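Local coordinates for glycosyl hydrolase family 88 (Pedobacter heparinus, PDB 3WIW), which is an unsaturated glucuronyl hydrolase specific for heparin, removing unsaturated glucuronyl residues from its fragments, at residues D113-G118 with P170-N175; N147-F152 with F195-T200; H166-V171 with K228-E233. All blocks are in the same frame, centred on the assembly; numbering follows the deposited sequence. Where two conformers were deposited one is given.

Overall arrangement
Three long-range closures, each spanning 42 to 56 intervening residues, overlap along the chain. Contact 1 opens first: 113-118, the turn entering helix 117-132, meets 170-175 at the end of strand 170-172. Before that loop is closed, contact 2 begins at 147-152, on helix 138-150 and the start of strand 152-153, and it closes later, on helix 192-208, so contacts 1 and 2 cross. They also touch, L148 and R151 packing against the 113-118 turn. Contact 3 starts at 166-171, sharing P170 and V171 with contact 1, and ends on strand 229-233, crossing contact 2. Together they tie barrel helices, the three-stranded sheet and the predicted catalytic residues.

Contact 1: residues D113-G118 with P170-N175; sequences DTHDLG and PVIIDN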
# COMPACT_ATOMS: atom_id res chain seq x y z
N ASP A 113 -17.84 5.02 6.46
CA ASP A 113 -18.11 5.42 5.07
C ASP A 113 -17.05 5.04 4.03
O ASP A 113 -17.12 5.50 2.89
CB ASP A 113 -18.41 6.91 4.98
CG ASP A 113 -17.21 7.80 5.32
OD1 ASP A 113 -16.13 7.29 5.72
OD2 ASP A 113 -17.35 9.04 5.19
N THR A 114 -16.10 4.20 4.41
CA THR A 114 -14.99 3.91 3.49
C THR A 114 -14.33 2.54 3.65
O THR A 114 -14.20 2.01 4.77
CB THR A 114 -13.89 5.00 3.61
OG1 THR A 114 -12.86 4.74 2.64
CG2 THR A 114 -13.28 5.05 5.02
N HIS A 115 -13.89 1.98 2.53
CA HIS A 115 -13.09 0.75 2.58
C HIS A 115 -11.70 0.96 3.15
O HIS A 115 -11.04 -0.02 3.50
CB HIS A 115 -12.94 0.15 1.18
CG HIS A 115 -12.08 0.94 0.25
ND1 HIS A 115 -11.07 0.37 -0.47
CD2 HIS A 115 -12.10 2.26 -0.09
CE1 HIS A 115 -10.48 1.30 -1.21
NE2 HIS A 115 -11.10 2.45 -1.02
N ASP A 116 -11.27 2.22 3.30
CA ASP A 116 -9.86 2.53 3.61
C ASP A 116 -9.47 2.30 5.07
O ASP A 116 -8.36 2.67 5.49
CB ASP A 116 -9.48 3.94 3.14
CG ASP A 116 -9.32 4.04 1.65
OD1 ASP A 116 -8.85 3.06 1.04
OD2 ASP A 116 -9.67 5.11 1.08
N LEU A 117 -10.33 1.66 5.85
CA LEU A 117 -10.01 1.30 7.23
C LEU A 117 -8.78 0.39 7.33
O LEU A 117 -8.09 0.40 8.34
CB LEU A 117 -11.19 0.60 7.88
CG LEU A 117 -12.44 1.49 7.97
CD1 LEU A 117 -13.60 0.66 8.53
CD2 LEU A 117 -12.18 2.74 8.82
N GLY A 118 -8.49 -0.39 6.29
CA GLY A 118 -7.28 -1.18 6.29
C GLY A 118 -6.03 -0.28 6.26
O GLY A 118 -5.12 -0.40 7.11
N PRO A 170 -19.43 1.41 -6.40
CA PRO A 170 -18.09 1.45 -6.97
C PRO A 170 -17.12 0.62 -6.15
O PRO A 170 -17.11 0.69 -4.90
CB PRO A 170 -17.72 2.93 -6.88
CG PRO A 170 -18.46 3.41 -5.63
CD PRO A 170 -19.73 2.60 -5.57
N VAL A 171 -16.28 -0.16 -6.84
CA VAL A 171 -15.21 -0.93 -6.20
C VAL A 171 -13.91 -0.59 -6.91
O VAL A 171 -13.81 -0.72 -8.14
CB VAL A 171 -15.48 -2.45 -6.30
CG1 VAL A 171 -14.35 -3.25 -5.64
CG2 VAL A 171 -16.81 -2.79 -5.65
N ILE A 172 -12.92 -0.12 -6.17
CA ILE A 172 -11.65 0.24 -6.78
C ILE A 172 -10.60 -0.84 -6.53
O ILE A 172 -10.70 -1.60 -5.57
CB ILE A 172 -11.15 1.64 -6.31
CG1 ILE A 172 -10.71 1.68 -4.83
CG2 ILE A 172 -12.24 2.67 -6.58
CD1 ILE A 172 -10.32 3.10 -4.36
N ILE A 173 -9.60 -0.91 -7.41
CA ILE A 173 -8.56 -1.92 -7.29
C ILE A 173 -7.83 -1.80 -5.93
O ILE A 173 -7.41 -2.82 -5.34
CB ILE A 173 -7.58 -1.84 -8.51
CG1 ILE A 173 -6.71 -3.09 -8.58
CG2 ILE A 173 -6.69 -0.58 -8.44
CD1 ILE A 173 -7.45 -4.36 -9.04
N ASP A 174 -7.69 -0.56 -5.43
CA ASP A 174 -7.00 -0.30 -4.16
C ASP A 174 -7.66 -1.07 -3.00
O ASP A 174 -7.01 -1.35 -1.98
CB ASP A 174 -7.00 1.19 -3.79
CG ASP A 174 -6.88 2.16 -4.98
OD1 ASP A 174 -7.52 1.97 -6.04
OD2 ASP A 174 -6.21 3.19 -4.79
N ASN A 175 -8.95 -1.39 -3.14
CA ASN A 175 -9.72 -2.07 -2.09
C ASN A 175 -9.10 -3.46 -1.79
O ASN A 175 -9.28 -3.97 -0.68
CB ASN A 175 -11.19 -2.16 -2.54
CG ASN A 175 -12.22 -2.32 -1.40
OD1 ASN A 175 -13.32 -1.73 -1.50
ND2 ASN A 175 -11.91 -3.09 -0.36
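The imidazole of H115 lodges against I172 and N175, the two ends of the turn at the close of strand 170-172. Its ND1 comes within 3.2 Å of N175 CA, and the ring stands 41° from the plane of the N175 amide. NE2 of H115 meets I172 CD1 at 3.5 Å, the two side chains crossing at about a right angle. CE1 faces the backbone of D174 edge-on, 4.1 Å from its C atom. With CG lying between the backbone N and the carbonyl carbon (chi1 69°), the H115 ring reaches directly into this turn. A type I turn from I172 to N175 shapes the receiving side, and it is closed by the bond from N175 N to I172 O.

In the next shell, D116 OD1 lies over one face of the H115 ring, 3.1 Å above its plane, and is held by N178 and by a buffer molecule, EPE. T114 forms an ST turn, its OG1 accepting from D116 N at 3.1 Å. D174 bonds to H218 and, weakly, to W250. D116 and D174 are the predicted nucleophile and proton donor, with 6.4 Å between D116 OD1 and D174 OD2. A buried histidine thus joins the two loops that present this acidic pair, consistent with the active site of a family 88 hydrolase in an alpha6/alpha6-barrel.

Contact 2: residues N147-F152 with F195-T200; sequences NLYARF and FDAAKT
The methyl group of A197 is the knot of this contact, met by two aromatic rings in two different ways. F152 lays a face over it: A197 CB stands 3.8 Å from the centre of the F152 ring and only 11° off the ring normal, a clear CH-pi contact. Y149 brings its edge instead, with CE1 3.8 Å from A197 CB and the methyl close to the plane of the phenol ring. The same F152 ring also reaches the helix backbone, where its CE1 lies 3.5 Å from A197 O. F152 CG points anti to the backbone N (chi1 178°), which extends the ring from the chain toward helix 192-208. The backbone bond from F152 N to Y149 O, 2.9 Å long, ties the two aromatic residues together.

In this alpha6/alpha6-barrel, helix 138-150 and the short strand 152-153 that follows it pack on helix 192-208, away from the predicted catalytic residues. Helix 175-188 is wedged alongside both partners, its L182 touching L148 as well as A198, and I159 of strand 158-159 packs on F152.

Away from A197 the fit slackens. T200 meets the F152 ring only at its edge, CG2 approaching CZ at 3.9 Å, and both residues are partly exposed. On the other flank the ring of Y149, also partly exposed, leans on W194 and touches a neighbouring molecule in the crystal.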
# COMPACT_ATOMS: atom_id res chain seq x y z
N ASN A 147 -16.82 -2.51 11.08
CA ASN A 147 -17.25 -1.46 10.16
C ASN A 147 -16.83 -1.70 8.71
O ASN A 147 -17.56 -1.38 7.77
CB ASN A 147 -16.76 -0.09 10.63
CG ASN A 147 -17.56 0.42 11.83
OD1 ASN A 147 -18.76 0.13 11.95
ND2 ASN A 147 -16.90 1.16 12.71
N LEU A 148 -15.66 -2.31 8.54
CA LEU A 148 -15.20 -2.65 7.21
C LEU A 148 -16.06 -3.77 6.62
O LEU A 148 -16.54 -3.69 5.48
CB LEU A 148 -13.73 -3.04 7.23
CG LEU A 148 -13.13 -3.38 5.86
CD1 LEU A 148 -13.35 -2.24 4.86
CD2 LEU A 148 -11.64 -3.67 6.02
N TYR A 149 -16.31 -4.80 7.43
CA TYR A 149 -17.13 -5.91 6.98
C TYR A 149 -18.55 -5.45 6.63
O TYR A 149 -19.15 -5.97 5.70
CB TYR A 149 -17.21 -6.97 8.06
CG TYR A 149 -18.25 -8.02 7.81
CD1 TYR A 149 -18.08 -9.00 6.83
CD2 TYR A 149 -19.42 -8.04 8.56
CE1 TYR A 149 -19.03 -9.97 6.60
CE2 TYR A 149 -20.37 -9.00 8.35
CZ TYR A 149 -20.18 -9.97 7.38
OH TYR A 149 -21.16 -10.93 7.22
N ALA A 150 -19.07 -4.47 7.37
CA ALA A 150 -20.43 -3.95 7.10
C ALA A 150 -20.57 -3.44 5.67
O ALA A 150 -21.67 -3.40 5.12
CB ALA A 150 -20.81 -2.87 8.10
N ARG A 151 -19.46 -3.04 5.05
CA ARG A 151 -19.47 -2.52 3.69
C ARG A 151 -19.51 -3.62 2.62
O ARG A 151 -19.71 -3.32 1.43
CB ARG A 151 -18.28 -1.57 3.49
CG ARG A 151 -18.31 -0.38 4.44
CD ARG A 151 -17.26 0.68 4.09
NE ARG A 151 -17.46 1.21 2.73
CZ ARG A 151 -18.38 2.13 2.39
NH1 ARG A 151 -19.14 2.69 3.33
NH2 ARG A 151 -18.52 2.48 1.11
N PHE A 152 -19.28 -4.87 3.01
CA PHE A 152 -19.37 -5.97 2.06
C PHE A 152 -20.83 -6.23 1.73
O PHE A 152 -21.69 -6.33 2.62
CB PHE A 152 -18.74 -7.23 2.66
CG PHE A 152 -18.83 -8.45 1.78
CD1 PHE A 152 -17.92 -8.65 0.75
CD2 PHE A 152 -19.80 -9.40 2.00
CE1 PHE A 152 -18.01 -9.78 -0.05
CE2 PHE A 152 -19.88 -10.55 1.23
CZ PHE A 152 -18.98 -10.74 0.20
N PHE A 195 -13.55 -13.18 7.31
CA PHE A 195 -12.49 -13.77 6.50
C PHE A 195 -13.04 -14.16 5.13
O PHE A 195 -12.43 -13.83 4.09
CB PHE A 195 -11.91 -14.98 7.24
CG PHE A 195 -10.80 -15.67 6.51
CD1 PHE A 195 -11.06 -16.61 5.53
CD2 PHE A 195 -9.48 -15.35 6.80
CE1 PHE A 195 -10.02 -17.24 4.85
CE2 PHE A 195 -8.44 -15.97 6.13
CZ PHE A 195 -8.71 -16.91 5.15
N ASP A 196 -14.20 -14.82 5.11
CA ASP A 196 -14.81 -15.28 3.87
C ASP A 196 -15.21 -14.10 2.98
O ASP A 196 -15.09 -14.19 1.75
CB ASP A 196 -16.04 -16.16 4.14
CG ASP A 196 -15.70 -17.44 4.90
OD1 ASP A 196 -14.51 -17.85 4.93
OD2 ASP A 196 -16.63 -18.06 5.46
N ALA A 197 -15.63 -13.00 3.59
CA ALA A 197 -16.01 -11.82 2.81
C ALA A 197 -14.79 -11.26 2.08
O ALA A 197 -14.88 -10.88 0.92
CB ALA A 197 -16.62 -10.76 3.71
N ALA A 198 -13.66 -11.19 2.77
CA ALA A 198 -12.44 -10.69 2.16
C ALA A 198 -12.07 -11.61 0.99
O ALA A 198 -11.75 -11.13 -0.11
CB ALA A 198 -11.33 -10.67 3.20
N LYS A 199 -12.14 -12.92 1.21
CA LYS A 199 -11.75 -13.84 0.16
C LYS A 199 -12.70 -13.71 -1.04
O LYS A 199 -12.27 -13.67 -2.19
CB LYS A 199 -11.74 -15.28 0.67
CG LYS A 199 -11.24 -16.23 -0.40
CD LYS A 199 -11.07 -17.67 0.08
CE LYS A 199 -10.38 -18.47 -1.02
NZ LYS A 199 -10.22 -19.89 -0.64
N THR A 200 -13.99 -13.59 -0.77
CA THR A 200 -14.98 -13.38 -1.84
C THR A 200 -14.69 -12.10 -2.64
O THR A 200 -14.73 -12.11 -3.87
CB THR A 200 -16.40 -13.35 -1.30
OG1 THR A 200 -16.68 -14.62 -0.70
CG2 THR A 200 -17.42 -13.10 -2.42

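Contact 3: residues H166-V171 with K228-E233; sequences HWQFPV and KVLQRE
The indole of W167 is turned edge-on to the carboxylate of E233, and the single hydrogen bond of the contact runs between them. W167 NE1 donates to E233 OE1 over 2.6 Å, nearly straight at 164°. The acceptor lies almost in the indole plane, but the carboxylate is twisted 71° against that plane, and the donor meets OE1 from above the carboxylate, not within it. E233 was modelled in two conformers, so the bond belongs to the one given and its very short length is doubtful. In that conformer CG of E233 sits between the backbone N and the carbonyl carbon (chi1 67°), and the extended chain beyond carries the carboxylate to the indole edge.

Both indole faces are occupied by the neighbours of W167 in its own segment. P170 CB lies 3.7 Å above one face, and H166 CE1 lies 3.5 Å above the opposite one, each offset toward the rim. Replacing W167 with an alanine would probably leave the E233 carboxylate without its indole donor and open a gap between H166 and P170.

A looser touch lies farther along, where Q168 and L230 cross at about a right angle with Q168 NE2 3.7 Å from L230 CD1. The OE1 atom of Q168 is taken by the backbone N of T224.

L230 and Q231 form a classic beta bulge opposite S221. The loop leading into strand 170-172 here meets strand 229-233, the other outer strand of an antiparallel three-stranded sheet. Strand 219-222 runs between the two, W167 packs on its S221, and helix 192-208 touches V171 and V229.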
# COMPACT_ATOMS: atom_id res chain seq x y z
N HIS A 166 -21.75 9.35 -8.25
CA HIS A 166 -22.91 8.84 -8.97
C HIS A 166 -23.02 7.32 -9.01
O HIS A 166 -24.10 6.79 -9.28
CB HIS A 166 -22.89 9.35 -10.40
CG HIS A 166 -21.77 8.78 -11.20
ND1 HIS A 166 -20.51 9.33 -11.23
CD2 HIS A 166 -21.70 7.66 -11.98
CE1 HIS A 166 -19.72 8.61 -12.00
NE2 HIS A 166 -20.42 7.58 -12.46
N TRP A 167 -21.92 6.61 -8.76
CA TRP A 167 -21.94 5.15 -8.89
C TRP A 167 -22.90 4.51 -7.91
O TRP A 167 -23.00 4.93 -6.76
CB TRP A 167 -20.57 4.52 -8.65
CG TRP A 167 -19.46 5.11 -9.42
CD1 TRP A 167 -18.95 4.66 -10.61
CD2 TRP A 167 -18.71 6.26 -9.06
NE1 TRP A 167 -17.91 5.47 -11.00
CE2 TRP A 167 -17.75 6.46 -10.07
CE3 TRP A 167 -18.75 7.14 -7.98
CZ2 TRP A 167 -16.83 7.51 -10.02
CZ3 TRP A 167 -17.85 8.18 -7.94
CH2 TRP A 167 -16.90 8.36 -8.95
N GLN A 168 -23.58 3.49 -8.39
CA GLN A 168 -24.44 2.67 -7.57
C GLN A 168 -23.61 1.89 -6.54
O GLN A 168 -23.98 1.77 -5.37
CB GLN A 168 -25.18 1.72 -8.49
CG GLN A 168 -26.00 0.71 -7.80
CD GLN A 168 -27.01 0.04 -8.71
OE1 GLN A 168 -27.53 -1.02 -8.38
NE2 GLN A 168 -27.30 0.68 -9.85
N PHE A 169 -22.47 1.37 -6.98
CA PHE A 169 -21.66 0.51 -6.12
C PHE A 169 -20.27 0.42 -6.71
O PHE A 169 -19.95 -0.52 -7.42
CB PHE A 169 -22.32 -0.87 -6.00
CG PHE A 169 -21.79 -1.71 -4.87
CD1 PHE A 169 -20.59 -2.40 -4.98
CD2 PHE A 169 -22.52 -1.84 -3.68
CE1 PHE A 169 -20.10 -3.18 -3.94
CE2 PHE A 169 -22.03 -2.61 -2.62
CZ PHE A 169 -20.82 -3.29 -2.76
N PRO A 170 -19.43 1.41 -6.40
CA PRO A 170 -18.09 1.45 -6.97
C PRO A 170 -17.12 0.62 -6.15
O PRO A 170 -17.11 0.69 -4.90
CB PRO A 170 -17.72 2.93 -6.88
CG PRO A 170 -18.46 3.41 -5.63
CD PRO A 170 -19.73 2.60 -5.57
N VAL A 171 -16.28 -0.16 -6.84
CA VAL A 171 -15.21 -0.93 -6.20
C VAL A 171 -13.91 -0.59 -6.91
O VAL A 171 -13.81 -0.72 -8.14
CB VAL A 171 -15.48 -2.45 -6.30
CG1 VAL A 171 -14.35 -3.25 -5.64
CG2 VAL A 171 -16.81 -2.79 -5.65
N LYS A 228 -24.34 -7.58 -11.20
CA LYS A 228 -23.77 -7.47 -12.54
C LYS A 228 -22.87 -6.25 -12.66
O LYS A 228 -23.07 -5.23 -11.99
CB LYS A 228 -24.87 -7.41 -13.58
CG LYS A 228 -25.62 -8.72 -13.68
CD LYS A 228 -26.77 -8.62 -14.66
CE LYS A 228 -27.28 -10.00 -15.06
NZ LYS A 228 -27.64 -9.97 -16.50
N VAL A 229 -21.86 -6.36 -13.52
CA VAL A 229 -20.97 -5.24 -13.80
C VAL A 229 -21.70 -4.23 -14.67
O VAL A 229 -22.21 -4.59 -15.74
CB VAL A 229 -19.70 -5.72 -14.51
CG1 VAL A 229 -18.89 -4.54 -15.05
CG2 VAL A 229 -18.84 -6.59 -13.58
N LEU A 230 -21.75 -2.98 -14.23
CA LEU A 230 -22.38 -1.92 -15.01
C LEU A 230 -21.36 -1.08 -15.79
O LEU A 230 -21.60 -0.71 -16.94
CB LEU A 230 -23.22 -1.02 -14.12
CG LEU A 230 -24.37 -1.71 -13.40
CD1 LEU A 230 -25.01 -0.71 -12.47
CD2 LEU A 230 -25.40 -2.27 -14.41
N GLN A 231 -20.24 -0.74 -15.17
CA GLN A 231 -19.23 0.09 -15.82
C GLN A 231 -17.83 -0.36 -15.43
O GLN A 231 -17.62 -0.89 -14.35
CB GLN A 231 -19.40 1.57 -15.46
CG GLN A 231 -20.78 2.18 -15.74
CD GLN A 231 -21.08 2.36 -17.22
OE1 GLN A 231 -20.19 2.27 -18.06
NE2 GLN A 231 -22.34 2.62 -17.54
N ARG A 232 -16.88 -0.10 -16.33
CA ARG A 232 -15.46 -0.40 -16.12
C ARG A 232 -14.72 0.86 -16.52
O ARG A 232 -14.71 1.25 -17.68
CB ARG A 232 -14.99 -1.59 -16.96
CG ARG A 232 -15.83 -2.85 -16.85
CD ARG A 232 -15.43 -3.90 -17.89
NE ARG A 232 -16.22 -5.11 -17.72
CZ ARG A 232 -17.44 -5.27 -18.21
NH1 ARG A 232 -18.09 -6.41 -18.00
NH2 ARG A 232 -18.01 -4.28 -18.89
N GLU A 233 -14.08 1.53 -15.57
CA GLU A 233 -13.55 2.85 -15.85
C GLU A 233 -12.38 3.24 -14.97
O GLU A 233 -12.10 2.59 -13.96
CB GLU A 233 -14.67 3.88 -15.71
CG GLU A 233 -15.17 4.02 -14.28
CD GLU A 233 -16.39 4.92 -14.17
OE1 GLU A 233 -16.52 5.62 -13.14
OE2 GLU A 233 -17.22 4.91 -15.11